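Local coordinates for uncharacterized protein (Staphylococcus aureus subsp. aureus, PDB 4H0A) that is of unknown function but belongs to the CAP (cysteine-rich secretory protein) family and carries a CAP-associated N-terminal region, at residues E39-W44 with V91-T96; D67-Y72 with L177-P182; N121-F126 with K132-L137; A232-N237 with R258-K263; H287-M290 with I294-S297. One frame throughout, in Å; residues are numbered along the deposited sequence.

Interaction 1. Residues E39-W44 with V91-T96; sequences EGVGTW and VSVYAT
Val93, on strand 89-96, is met by Val41 and Trp44 from the short 3-10 turn at 41-43. Its side chain leaves the strand toward that turn and forks at CB. CG1, anti to the backbone N (chi1 -178°), lies 3.9 Å from Val41 CB. The same CG1 is also 3.9 Å from Trp44 CE3 and 4.0 Å from Trp44 CZ3, so one methyl touches both residues. CG2 meets Trp44 CE3 alone, again at 3.9 Å. The valine and the tryptophan side chain cross at about a right angle, and Val93 CG2 reaches the six-membered part of the indole obliquely. Strand 89-96 is the middle strand of the seven-stranded antiparallel sheet, and the turn covers one side of it. Val41 also sends CG1 to Ala95 CB, at 4.2 Å, two residues further along the strand. The turn is folded back on itself: Val41 CA sits 3.7 Å above the plane of the Trp44 ring, over its centre. Gly40 O accepts from both Thr43 N and Thr43 OG1, so Thr43 grips this carbonyl twice. Tyr81 and Phe56 bring their rings to the indole, and Val41 also touches Phe171 on the neighbouring strand 166-172.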
# COMPACT_ATOMS: atom_id res chain seq x y z
N GLU A 39 -20.37 8.41 7.32
CA GLU A 39 -20.15 7.16 8.04
C GLU A 39 -18.90 6.46 7.51
O GLU A 39 -18.37 6.85 6.47
CB GLU A 39 -21.38 6.24 7.84
CG GLU A 39 -21.65 5.90 6.38
CD GLU A 39 -22.90 5.08 6.13
OE1 GLU A 39 -22.83 3.83 6.27
OE2 GLU A 39 -23.93 5.67 5.74
N GLY A 40 -18.48 5.41 8.20
CA GLY A 40 -17.35 4.61 7.77
C GLY A 40 -16.00 5.16 8.17
O GLY A 40 -15.91 6.12 8.94
N VAL A 41 -14.93 4.57 7.59
CA VAL A 41 -13.55 4.88 7.96
C VAL A 41 -13.17 6.33 7.67
O VAL A 41 -12.35 6.88 8.41
CB VAL A 41 -12.50 3.90 7.38
CG1 VAL A 41 -12.90 2.45 7.60
CG2 VAL A 41 -12.21 4.17 5.93
N GLY A 42 -13.80 6.98 6.69
CA GLY A 42 -13.55 8.39 6.42
C GLY A 42 -13.84 9.30 7.61
O GLY A 42 -13.16 10.32 7.79
N THR A 43 -14.81 8.92 8.47
CA THR A 43 -15.15 9.69 9.67
C THR A 43 -14.10 9.49 10.79
O THR A 43 -14.14 10.23 11.77
CB THR A 43 -16.55 9.33 10.22
OG1 THR A 43 -16.55 7.98 10.69
CG2 THR A 43 -17.66 9.56 9.19
N TRP A 44 -13.20 8.49 10.68
CA TRP A 44 -12.18 8.24 11.70
C TRP A 44 -11.06 9.27 11.62
O TRP A 44 -10.44 9.55 12.63
CB TRP A 44 -11.57 6.83 11.60
CG TRP A 44 -12.54 5.69 11.60
CD1 TRP A 44 -13.89 5.74 11.84
CD2 TRP A 44 -12.22 4.31 11.40
NE1 TRP A 44 -14.43 4.48 11.76
CE2 TRP A 44 -13.42 3.57 11.54
CE3 TRP A 44 -11.03 3.62 11.14
CZ2 TRP A 44 -13.47 2.19 11.35
CZ3 TRP A 44 -11.07 2.24 11.01
CH2 TRP A 44 -12.28 1.55 11.09
N VAL A 91 -4.63 10.26 11.25
CA VAL A 91 -4.39 11.09 10.05
C VAL A 91 -4.58 10.29 8.76
O VAL A 91 -4.59 10.88 7.69
CB VAL A 91 -2.99 11.76 10.07
CG1 VAL A 91 -2.86 12.72 11.25
CG2 VAL A 91 -1.87 10.72 10.08
N SER A 92 -4.70 8.95 8.86
CA SER A 92 -4.87 8.13 7.67
C SER A 92 -5.43 6.78 8.02
O SER A 92 -5.11 6.25 9.09
CB SER A 92 -3.52 7.93 6.99
OG SER A 92 -3.63 7.10 5.85
N VAL A 93 -6.25 6.21 7.12
CA VAL A 93 -6.79 4.86 7.28
C VAL A 93 -6.79 4.17 5.94
O VAL A 93 -7.53 4.58 5.05
CB VAL A 93 -8.21 4.80 7.90
CG1 VAL A 93 -8.67 3.34 8.07
CG2 VAL A 93 -8.26 5.52 9.25
N TYR A 94 -5.97 3.13 5.78
CA TYR A 94 -6.00 2.27 4.60
C TYR A 94 -7.00 1.17 4.95
O TYR A 94 -6.86 0.57 6.01
CB TYR A 94 -4.59 1.71 4.29
CG TYR A 94 -4.63 0.60 3.26
CD1 TYR A 94 -4.71 0.88 1.91
CD2 TYR A 94 -4.69 -0.74 3.66
CE1 TYR A 94 -4.79 -0.14 0.96
CE2 TYR A 94 -4.79 -1.76 2.72
CZ TYR A 94 -4.84 -1.46 1.37
OH TYR A 94 -4.94 -2.48 0.47
N ALA A 95 -8.02 0.92 4.11
CA ALA A 95 -9.02 -0.10 4.45
C ALA A 95 -9.31 -1.01 3.28
O ALA A 95 -9.44 -0.54 2.16
CB ALA A 95 -10.31 0.57 4.89
N THR A 96 -9.46 -2.31 3.55
CA THR A 96 -9.87 -3.26 2.51
C THR A 96 -10.54 -4.45 3.18
O THR A 96 -10.50 -4.57 4.40
CB THR A 96 -8.69 -3.66 1.61
OG1 THR A 96 -9.20 -4.36 0.47
CG2 THR A 96 -7.63 -4.49 2.34

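Interaction 2. Residues D67-Y72 with L177-P182; sequences DGYKNY and LADIEP. With EDO (1,2-ethanediol), chain C.
A small acidic cluster forms where the turn before strand 69-76 faces the end of helix 174-180. Asp67 and Asp179 meet there through their carboxylates, with Asp67 OD2 only 2.9 Å from Asp179 OD2. Both atoms are acceptors of like charge in close contact, and the crowding would probably raise the pKa of one acid. The two carboxylate planes are 76° apart. CG of Asp179 lies anti to the backbone N (chi1 -167°), which carries the acid outward from the helix toward Asp67. Asp67 OD2 also accepts a hydrogen bond from ND1 of His194, which probably eases the crowding of charge. Tyr69 and Asp179 approach from opposite directions, with ring and carboxylate planes 66° apart. Tyr69 CE2 lies 3.8 Å from Asp179 OD2, which sits at the ring edge near the ring plane. Lys86 makes a cation-pi contact with the Tyr69 ring and binds Asp67 O. Further along the strand, Asn71 ND2 donates to O2 of a 1,2-ethanediol molecule at 2.9 Å, in a nearly straight bond. This molecule, probably from the crystallisation liquor, is also held by Arg170. Glu192 brings a further acid close to Asp179 OD2. The site is thus a cluster of three acids, Asp67, Asp179 and Glu192, with His194 bonded to one of them, between the edge of the seven-stranded sheet and the end of helix 174-180.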
# COMPACT_ATOMS: atom_id res chain seq x y z
N ASP A 67 9.30 10.36 10.59
CA ASP A 67 8.64 11.66 10.74
C ASP A 67 7.59 11.68 11.86
O ASP A 67 6.68 12.50 11.82
CB ASP A 67 8.03 12.14 9.41
CG ASP A 67 8.96 11.96 8.23
OD1 ASP A 67 10.16 12.28 8.37
OD2 ASP A 67 8.51 11.44 7.20
N GLY A 68 7.75 10.84 12.88
CA GLY A 68 6.91 10.87 14.07
C GLY A 68 5.51 10.33 13.96
O GLY A 68 4.66 10.70 14.79
N TYR A 69 5.24 9.41 13.01
CA TYR A 69 3.93 8.78 12.90
C TYR A 69 3.95 7.41 13.58
O TYR A 69 5.01 6.84 13.83
CB TYR A 69 3.52 8.60 11.43
CG TYR A 69 3.28 9.90 10.70
CD1 TYR A 69 2.04 10.53 10.76
CD2 TYR A 69 4.28 10.49 9.95
CE1 TYR A 69 1.81 11.72 10.07
CE2 TYR A 69 4.06 11.68 9.26
CZ TYR A 69 2.81 12.29 9.30
OH TYR A 69 2.56 13.46 8.64
N LYS A 70 2.76 6.89 13.88
CA LYS A 70 2.60 5.57 14.48
C LYS A 70 1.51 4.84 13.73
O LYS A 70 0.47 5.44 13.45
CB LYS A 70 2.24 5.68 15.97
CG LYS A 70 3.38 5.45 16.93
CD LYS A 70 2.82 5.06 18.29
CE LYS A 70 3.75 5.37 19.41
NZ LYS A 70 3.02 5.56 20.69
N ASN A 71 1.74 3.56 13.38
CA ASN A 71 0.73 2.78 12.67
C ASN A 71 0.09 1.77 13.60
O ASN A 71 0.79 1.18 14.42
CB ASN A 71 1.33 2.07 11.46
CG ASN A 71 1.22 2.85 10.17
OD1 ASN A 71 0.64 3.92 10.12
ND2 ASN A 71 1.78 2.35 9.09
N TYR A 72 -1.23 1.60 13.49
CA TYR A 72 -2.03 0.64 14.24
C TYR A 72 -2.65 -0.28 13.24
O TYR A 72 -3.30 0.23 12.32
CB TYR A 72 -3.12 1.33 15.07
CG TYR A 72 -2.61 2.16 16.22
CD1 TYR A 72 -1.97 3.37 16.00
CD2 TYR A 72 -2.85 1.77 17.54
CE1 TYR A 72 -1.47 4.13 17.06
CE2 TYR A 72 -2.38 2.53 18.61
CZ TYR A 72 -1.68 3.70 18.36
OH TYR A 72 -1.23 4.46 19.40
N LEU A 177 -0.69 13.07 2.98
CA LEU A 177 -0.53 13.02 1.53
C LEU A 177 0.80 13.70 1.10
O LEU A 177 1.52 13.14 0.29
CB LEU A 177 -1.75 13.71 0.88
CG LEU A 177 -1.98 13.49 -0.59
CD1 LEU A 177 -2.26 12.04 -0.91
CD2 LEU A 177 -3.16 14.32 -1.07
N ALA A 178 1.15 14.85 1.69
CA ALA A 178 2.42 15.52 1.38
C ALA A 178 3.63 14.68 1.84
O ALA A 178 4.65 14.64 1.16
CB ALA A 178 2.49 16.89 2.05
N ASP A 179 3.49 14.00 2.98
CA ASP A 179 4.56 13.16 3.51
C ASP A 179 4.74 11.90 2.63
O ASP A 179 5.87 11.60 2.25
CB ASP A 179 4.24 12.79 4.95
CG ASP A 179 5.40 12.19 5.70
OD1 ASP A 179 5.56 10.96 5.65
OD2 ASP A 179 6.14 12.96 6.36
N ILE A 180 3.66 11.19 2.27
CA ILE A 180 3.75 10.00 1.41
C ILE A 180 4.19 10.41 0.01
O ILE A 180 5.02 9.71 -0.57
CB ILE A 180 2.41 9.21 1.34
CG1 ILE A 180 2.09 8.59 2.70
CG2 ILE A 180 2.46 8.11 0.24
CD1 ILE A 180 0.73 7.91 2.80
N GLU A 181 3.62 11.51 -0.54
CA GLU A 181 3.88 11.99 -1.90
C GLU A 181 3.64 10.85 -2.92
O GLU A 181 4.57 10.41 -3.58
CB GLU A 181 5.33 12.54 -1.96
CG GLU A 181 5.65 13.35 -3.20
CD GLU A 181 7.11 13.75 -3.28
OE1 GLU A 181 7.66 14.20 -2.25
OE2 GLU A 181 7.71 13.64 -4.38
N PRO A 182 2.40 10.30 -3.00
CA PRO A 182 2.18 9.15 -3.90
C PRO A 182 2.07 9.49 -5.39
O PRO A 182 1.99 8.57 -6.20
CB PRO A 182 0.88 8.53 -3.38
CG PRO A 182 0.27 9.51 -2.45
CD PRO A 182 1.17 10.69 -2.29
C1 EDO C . -0.30 2.91 5.21
O1 EDO C . -1.53 3.54 4.93
C2 EDO C . 0.48 3.93 6.08
O2 EDO C . 1.77 3.44 6.38

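Interaction 3. Residues N121-F126 with K132-L137; sequences NPEPSF and KYEFEL
Phe126 and Tyr133 face each other as an antiparallel hydrogen-bonded pair. Phe126 N donates to Tyr133 O at 3.1 Å, and Tyr133 N returns a bond to Phe126 O at 2.9 Å. Two residues further along each strand, Phe135 N donates to Pro124 O at 3.1 Å. Ser125 and Glu134 form the non-hydrogen-bonded pair between them. The Phe126 ring packs against its partner's CB: Tyr133 CB lies over one face, 4.0 Å from the Phe126 ring centroid. A chi1 of 57° sets Phe126 CG between the backbone N and carbonyl carbon, and from there the ring reaches across to the other strand. At the ring's edge, Phe126 CE2 meets Phe135 CE2 at 3.8 Å. Further along, Pro124 CD packs on Leu137 CD1 at 3.9 Å. Leu177 of helix 174-180 touches both phenylalanines, and Tyr183 meets Phe135 edge-to-face. The segments belong to the beta hairpin of strands 125-128 and 131-136. Away from the aromatic side stand three acids. Glu123 OE2 lies 3.1 Å from Glu136 OE1, while Glu134 OE1 is bonded to Asn186 ND2. Such crowding of carboxylates may favour protonation of one of them, whereas the hairpin itself rests on backbone bonds and apolar packing.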
# COMPACT_ATOMS: atom_id res chain seq x y z
N ASN A 121 -10.46 16.48 -9.43
CA ASN A 121 -9.57 17.51 -9.96
C ASN A 121 -8.31 16.85 -10.52
O ASN A 121 -7.65 16.11 -9.79
CB ASN A 121 -9.24 18.54 -8.88
CG ASN A 121 -10.47 19.16 -8.23
OD1 ASN A 121 -11.47 19.44 -8.89
ND2 ASN A 121 -10.41 19.40 -6.93
N PRO A 122 -7.93 17.06 -11.80
CA PRO A 122 -6.71 16.41 -12.31
C PRO A 122 -5.41 16.95 -11.70
O PRO A 122 -4.46 16.18 -11.60
CB PRO A 122 -6.74 16.71 -13.82
CG PRO A 122 -8.08 17.22 -14.10
CD PRO A 122 -8.56 17.87 -12.86
N GLU A 123 -5.35 18.24 -11.30
CA GLU A 123 -4.17 18.84 -10.67
C GLU A 123 -4.53 19.27 -9.24
O GLU A 123 -4.75 20.46 -8.99
CB GLU A 123 -3.65 20.04 -11.49
CG GLU A 123 -2.88 19.64 -12.73
CD GLU A 123 -2.29 20.81 -13.51
OE1 GLU A 123 -2.90 21.90 -13.49
OE2 GLU A 123 -1.23 20.62 -14.15
N PRO A 124 -4.68 18.32 -8.30
CA PRO A 124 -5.06 18.70 -6.93
C PRO A 124 -3.96 19.52 -6.26
O PRO A 124 -2.77 19.27 -6.47
CB PRO A 124 -5.33 17.38 -6.23
CG PRO A 124 -4.68 16.36 -7.04
CD PRO A 124 -4.48 16.86 -8.42
N SER A 125 -4.38 20.55 -5.53
CA SER A 125 -3.48 21.52 -4.92
C SER A 125 -3.89 21.83 -3.48
O SER A 125 -5.09 21.88 -3.19
CB SER A 125 -3.50 22.80 -5.75
OG SER A 125 -2.40 23.64 -5.45
N PHE A 126 -2.91 22.07 -2.61
CA PHE A 126 -3.18 22.41 -1.21
C PHE A 126 -1.93 22.96 -0.55
O PHE A 126 -0.84 22.85 -1.12
CB PHE A 126 -3.70 21.18 -0.43
CG PHE A 126 -2.77 19.99 -0.46
CD1 PHE A 126 -1.72 19.89 0.44
CD2 PHE A 126 -2.97 18.96 -1.36
CE1 PHE A 126 -0.86 18.79 0.42
CE2 PHE A 126 -2.11 17.86 -1.38
CZ PHE A 126 -1.06 17.78 -0.49
N LYS A 132 3.09 25.19 -0.58
CA LYS A 132 2.19 24.67 -1.61
C LYS A 132 2.66 23.32 -2.14
O LYS A 132 3.85 23.11 -2.37
CB LYS A 132 2.05 25.67 -2.78
CG LYS A 132 1.19 25.15 -3.93
CD LYS A 132 0.57 26.26 -4.76
CE LYS A 132 0.27 25.82 -6.18
NZ LYS A 132 -0.68 26.74 -6.86
N TYR A 133 1.70 22.41 -2.34
CA TYR A 133 1.89 21.09 -2.94
C TYR A 133 0.92 20.95 -4.09
O TYR A 133 -0.27 21.17 -3.89
CB TYR A 133 1.67 19.97 -1.92
CG TYR A 133 2.77 19.89 -0.89
CD1 TYR A 133 2.73 20.66 0.26
CD2 TYR A 133 3.89 19.10 -1.11
CE1 TYR A 133 3.76 20.62 1.20
CE2 TYR A 133 4.93 19.05 -0.18
CZ TYR A 133 4.86 19.82 0.97
OH TYR A 133 5.89 19.76 1.89
N GLU A 134 1.41 20.63 -5.29
CA GLU A 134 0.56 20.42 -6.46
C GLU A 134 0.97 19.13 -7.13
O GLU A 134 2.15 18.97 -7.46
CB GLU A 134 0.62 21.60 -7.43
CG GLU A 134 -0.53 21.56 -8.42
CD GLU A 134 -0.50 22.66 -9.46
OE1 GLU A 134 0.50 23.41 -9.52
OE2 GLU A 134 -1.48 22.76 -10.24
N PHE A 135 0.04 18.19 -7.30
CA PHE A 135 0.33 16.90 -7.91
C PHE A 135 -0.04 16.87 -9.38
O PHE A 135 -1.08 17.40 -9.75
CB PHE A 135 -0.41 15.77 -7.19
CG PHE A 135 0.09 15.48 -5.80
CD1 PHE A 135 1.39 15.06 -5.59
CD2 PHE A 135 -0.77 15.54 -4.71
CE1 PHE A 135 1.83 14.72 -4.31
CE2 PHE A 135 -0.32 15.22 -3.44
CZ PHE A 135 0.98 14.82 -3.24
N GLU A 136 0.80 16.21 -10.19
CA GLU A 136 0.59 16.00 -11.63
C GLU A 136 0.11 14.56 -11.80
O GLU A 136 0.94 13.66 -11.91
CB GLU A 136 1.90 16.26 -12.40
CG GLU A 136 2.40 17.69 -12.33
CD GLU A 136 1.47 18.71 -12.94
OE1 GLU A 136 0.96 18.46 -14.06
OE2 GLU A 136 1.23 19.76 -12.30
N LEU A 137 -1.22 14.32 -11.74
CA LEU A 137 -1.76 12.95 -11.83
C LEU A 137 -1.72 12.41 -13.26
O LEU A 137 -2.34 12.99 -14.15
CB LEU A 137 -3.20 12.84 -11.26
CG LEU A 137 -3.27 12.30 -9.82
CD1 LEU A 137 -2.82 13.33 -8.83
CD2 LEU A 137 -4.68 11.82 -9.48

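Interaction 4. Residues A232-N237 with R258-K263; sequences AHIASN and RGQLDK
Ile234 on helix 229-242 and the pair Gln260 and Leu261 on helix 254-263 make most of this contact. The short helical segments run with their directions 134° apart, and their axes come within 10.5 Å. The closest CA atoms are those of Ile234 and Gln260, at 6.6 Å. Apolar contacts come first. Both branches of Ile234 are used. CG2, anti to the backbone N, meets Gln260 CB at 3.7 Å. The other branch continues through CG1 with an extended chi2 of 161°, which takes CD1 to Leu261 CD2 at 3.8 Å. The isoleucine and the leucine cross at about a right angle. By contrast, Ile234 and Gln260 slide past one another in opposite directions, the methyl of one lying against the aliphatic base of the other. The polar part is less certain. The chain of Gln260, extended beyond CG, brings its end to helix 229-242 beside Asn237, though the modelled orientation of the amide is doubtful. The peptide oxygen of Gln260 is bound by ND2 of Asn264, just beyond the end of its helix. Both helices belong to the CAP family region. Ile234 also touches Ile319, and Leu261 touches Leu321, so two apolar residues of the contact continue onto strand 315-322 of the mixed five-stranded sheet. Leu261 further reaches Leu231 on helix 229-242, while Val266 and Tyr268 of the following loop pack on Leu261. The two helices thus lean on one another beside a common strand.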
# COMPACT_ATOMS: atom_id res chain seq x y z
N ALA A 232 12.56 -15.58 2.56
CA ALA A 232 12.82 -14.26 3.15
C ALA A 232 14.33 -14.04 3.29
O ALA A 232 14.80 -12.93 3.04
CB ALA A 232 12.13 -14.15 4.51
N HIS A 233 15.08 -15.10 3.66
CA HIS A 233 16.54 -15.04 3.77
C HIS A 233 17.15 -14.79 2.41
O HIS A 233 18.05 -13.95 2.27
CB HIS A 233 17.11 -16.35 4.37
CG HIS A 233 18.60 -16.52 4.20
ND1 HIS A 233 19.13 -17.26 3.16
CD2 HIS A 233 19.61 -16.05 4.96
CE1 HIS A 233 20.44 -17.21 3.31
NE2 HIS A 233 20.78 -16.50 4.39
N ILE A 234 16.68 -15.53 1.39
CA ILE A 234 17.18 -15.38 0.02
C ILE A 234 16.87 -13.95 -0.47
O ILE A 234 17.74 -13.31 -1.04
CB ILE A 234 16.57 -16.47 -0.92
CG1 ILE A 234 17.17 -17.86 -0.59
CG2 ILE A 234 16.79 -16.11 -2.40
CD1 ILE A 234 16.35 -19.05 -1.11
N ALA A 235 15.64 -13.45 -0.22
CA ALA A 235 15.23 -12.10 -0.62
C ALA A 235 16.12 -11.03 0.00
O ALA A 235 16.51 -10.08 -0.68
CB ALA A 235 13.78 -11.84 -0.22
N SER A 236 16.45 -11.18 1.29
CA SER A 236 17.31 -10.25 2.00
C SER A 236 18.73 -10.26 1.43
O SER A 236 19.29 -9.19 1.20
CB SER A 236 17.33 -10.57 3.50
OG SER A 236 18.20 -9.71 4.20
N ASN A 237 19.32 -11.46 1.18
CA ASN A 237 20.66 -11.56 0.58
C ASN A 237 20.66 -11.05 -0.83
O ASN A 237 21.61 -10.37 -1.22
CB ASN A 237 21.17 -13.01 0.58
CG ASN A 237 21.84 -13.41 1.85
OD1 ASN A 237 22.30 -12.57 2.63
ND2 ASN A 237 21.93 -14.71 2.11
N ARG A 258 17.20 -18.42 -9.00
CA ARG A 258 17.19 -19.88 -9.16
C ARG A 258 18.47 -20.52 -8.62
O ARG A 258 18.43 -21.66 -8.17
CB ARG A 258 16.95 -20.27 -10.62
CG ARG A 258 15.49 -20.11 -11.01
CD ARG A 258 15.24 -20.34 -12.48
NE ARG A 258 13.80 -20.42 -12.77
CZ ARG A 258 13.28 -20.59 -13.98
NH1 ARG A 258 14.06 -20.70 -15.05
NH2 ARG A 258 11.96 -20.65 -14.13
N GLY A 259 19.58 -19.79 -8.65
CA GLY A 259 20.85 -20.24 -8.10
C GLY A 259 20.85 -20.26 -6.59
O GLY A 259 21.37 -21.19 -5.98
N GLN A 260 20.24 -19.22 -5.96
CA GLN A 260 20.14 -19.13 -4.50
C GLN A 260 19.16 -20.19 -3.96
O GLN A 260 19.40 -20.70 -2.86
CB GLN A 260 19.73 -17.73 -4.04
CG GLN A 260 20.90 -16.75 -3.96
CD GLN A 260 20.45 -15.36 -3.54
OE1 GLN A 260 20.13 -14.51 -4.38
NE2 GLN A 260 20.40 -15.10 -2.24
N LEU A 261 18.09 -20.53 -4.70
CA LEU A 261 17.14 -21.56 -4.25
C LEU A 261 17.79 -22.94 -4.24
O LEU A 261 17.62 -23.68 -3.27
CB LEU A 261 15.88 -21.59 -5.14
CG LEU A 261 14.93 -20.41 -4.95
CD1 LEU A 261 14.04 -20.23 -6.16
CD2 LEU A 261 14.07 -20.59 -3.72
N ASP A 262 18.57 -23.26 -5.29
CA ASP A 262 19.29 -24.53 -5.40
C ASP A 262 20.42 -24.61 -4.37
O ASP A 262 20.58 -25.65 -3.73
CB ASP A 262 19.86 -24.71 -6.82
CG ASP A 262 18.80 -24.84 -7.90
OD1 ASP A 262 17.63 -24.49 -7.63
OD2 ASP A 262 19.15 -25.28 -9.02
N LYS A 263 21.16 -23.51 -4.17
CA LYS A 263 22.23 -23.39 -3.16
C LYS A 263 21.69 -23.64 -1.74
O LYS A 263 22.39 -24.23 -0.92
CB LYS A 263 22.87 -21.99 -3.25
CG LYS A 263 24.01 -21.72 -2.26
CD LYS A 263 24.50 -20.28 -2.39
CE LYS A 263 25.49 -19.90 -1.32
NZ LYS A 263 25.79 -18.44 -1.36

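Interaction 5. Residues H287-M290 with I294-S297; sequences HSWM and IHRS
Helix 282-290 ends and helix 293-299 begins within a few residues, and the chain folds back so that Met290 and Arg296 CA atoms lie 4.5 Å apart, those of Trp289 and His295 5.0 Å. These are two consecutive helices joined by a tight turn, inside the CAP family region. Trp289 and His295 carry the aromatic part of the contact. His295 CD2 lies over one face of the indole, 3.6 Å from Trp289 CD1. The rings are not flat against each other: the planes are 32° apart and the centroids 5.0 Å. Each side chain has CG anti to its own carbonyl carbon, His295 with chi1 -64°. His295 CB also sits close to Trp289 O, at 3.5 Å. Outside partners fix the imidazole. ND1 of His295 is hydrogen-bonded to Ser292 OG in the turn, and its NE2 makes a weak bond to Asp8 O. Trp289 NE1 makes a weak bond to Val275 O on strand 270-277. Leu10 of strand 9-11 touches both side chains, so the pair is packed against the edge of the mixed sheet. The side chain of Met290, modelled as selenomethionine, starts away from segment 294-297 yet still packs on Leu299 of the same helix, and on Asp160. Its methyl CE comes no nearer to Arg296 CG than 4.3 Å. Within the second helix, Ser297 OG donates to Ile294 O at 2.9 Å, with the donor lying 36° out of the carbonyl plane.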
# COMPACT_ATOMS: atom_id res chain seq x y z
N HIS A 287 -0.12 -0.92 -5.39
CA HIS A 287 -0.80 -0.31 -6.54
C HIS A 287 0.08 -0.40 -7.80
O HIS A 287 -0.45 -0.70 -8.88
CB HIS A 287 -1.17 1.16 -6.25
CG HIS A 287 -1.58 1.91 -7.48
ND1 HIS A 287 -0.69 2.72 -8.16
CD2 HIS A 287 -2.75 1.87 -8.17
CE1 HIS A 287 -1.35 3.18 -9.21
NE2 HIS A 287 -2.58 2.69 -9.26
N SER A 288 1.40 -0.13 -7.68
CA SER A 288 2.29 -0.19 -8.84
C SER A 288 2.46 -1.62 -9.34
O SER A 288 2.45 -1.82 -10.55
CB SER A 288 3.65 0.43 -8.51
OG SER A 288 3.50 1.82 -8.29
N TRP A 289 2.53 -2.62 -8.44
CA TRP A 289 2.61 -4.02 -8.86
C TRP A 289 1.28 -4.49 -9.47
O TRP A 289 1.29 -5.16 -10.51
CB TRP A 289 3.01 -4.93 -7.69
CG TRP A 289 4.44 -4.78 -7.26
CD1 TRP A 289 5.39 -3.97 -7.80
CD2 TRP A 289 5.07 -5.44 -6.15
NE1 TRP A 289 6.58 -4.11 -7.12
CE2 TRP A 289 6.40 -4.98 -6.08
CE3 TRP A 289 4.63 -6.38 -5.20
CZ2 TRP A 289 7.31 -5.45 -5.13
CZ3 TRP A 289 5.53 -6.86 -4.27
CH2 TRP A 289 6.85 -6.39 -4.23
N MSE A 290 0.14 -4.09 -8.87
CA MSE A 290 -1.19 -4.45 -9.39
C MSE A 290 -1.46 -3.84 -10.78
O MSE A 290 -2.28 -4.38 -11.52
CB MSE A 290 -2.30 -3.98 -8.42
CG MSE A 290 -2.38 -4.75 -7.08
SE MSE A 290 -2.97 -6.57 -7.26
CE MSE A 290 -4.70 -6.32 -8.07
N ILE A 294 2.81 -8.15 -15.55
CA ILE A 294 3.78 -9.17 -15.14
C ILE A 294 3.82 -9.27 -13.59
O ILE A 294 3.78 -10.39 -13.06
CB ILE A 294 5.18 -8.87 -15.74
CG1 ILE A 294 5.17 -8.85 -17.30
CG2 ILE A 294 6.22 -9.86 -15.23
CD1 ILE A 294 4.75 -10.16 -18.01
N HIS A 295 3.89 -8.14 -12.87
CA HIS A 295 3.90 -8.17 -11.40
C HIS A 295 2.52 -8.60 -10.85
O HIS A 295 2.48 -9.37 -9.89
CB HIS A 295 4.32 -6.81 -10.82
CG HIS A 295 5.72 -6.41 -11.16
ND1 HIS A 295 6.11 -6.17 -12.46
CD2 HIS A 295 6.78 -6.18 -10.34
CE1 HIS A 295 7.39 -5.82 -12.40
NE2 HIS A 295 7.83 -5.81 -11.14
N ARG A 296 1.42 -8.11 -11.46
CA ARG A 296 0.05 -8.47 -11.04
C ARG A 296 -0.17 -9.98 -11.15
O ARG A 296 -0.72 -10.57 -10.23
CB ARG A 296 -0.98 -7.74 -11.92
CG ARG A 296 -2.44 -7.85 -11.42
CD ARG A 296 -3.43 -8.21 -12.53
NE ARG A 296 -3.16 -7.52 -13.79
CZ ARG A 296 -3.48 -6.26 -14.07
NH1 ARG A 296 -4.10 -5.51 -13.17
NH2 ARG A 296 -3.18 -5.74 -15.26
N SER A 297 0.24 -10.59 -12.29
CA SER A 297 0.08 -12.03 -12.52
C SER A 297 0.81 -12.87 -11.45
O SER A 297 0.31 -13.92 -11.09
CB SER A 297 0.55 -12.44 -13.92
OG SER A 297 1.95 -12.40 -14.09

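Interactions 1, 2 and 3 gather round the CAP-associated N-terminal region. Interactions 1 and 2 reach the same seven-stranded sheet and touch where Val91 CG2 meets Tyr69 CE1 at 3.8 Å. Interaction 3 is nested in the chain between the segments of interaction 2, and helix 174-180 joins them: Ala178 CB packs on Tyr133 CZ at 3.9 Å. Interactions 4 and 5 lie in the CAP family region, with centres about 22 Å apart and nearest atoms about 10 Å apart. Interaction 5 approaches the N-terminal group most closely at interaction 2, nearest atoms about 7 Å apart. The ethanediol at interaction 2 probably comes from the crystallisation liquor, and no function can be assigned from it.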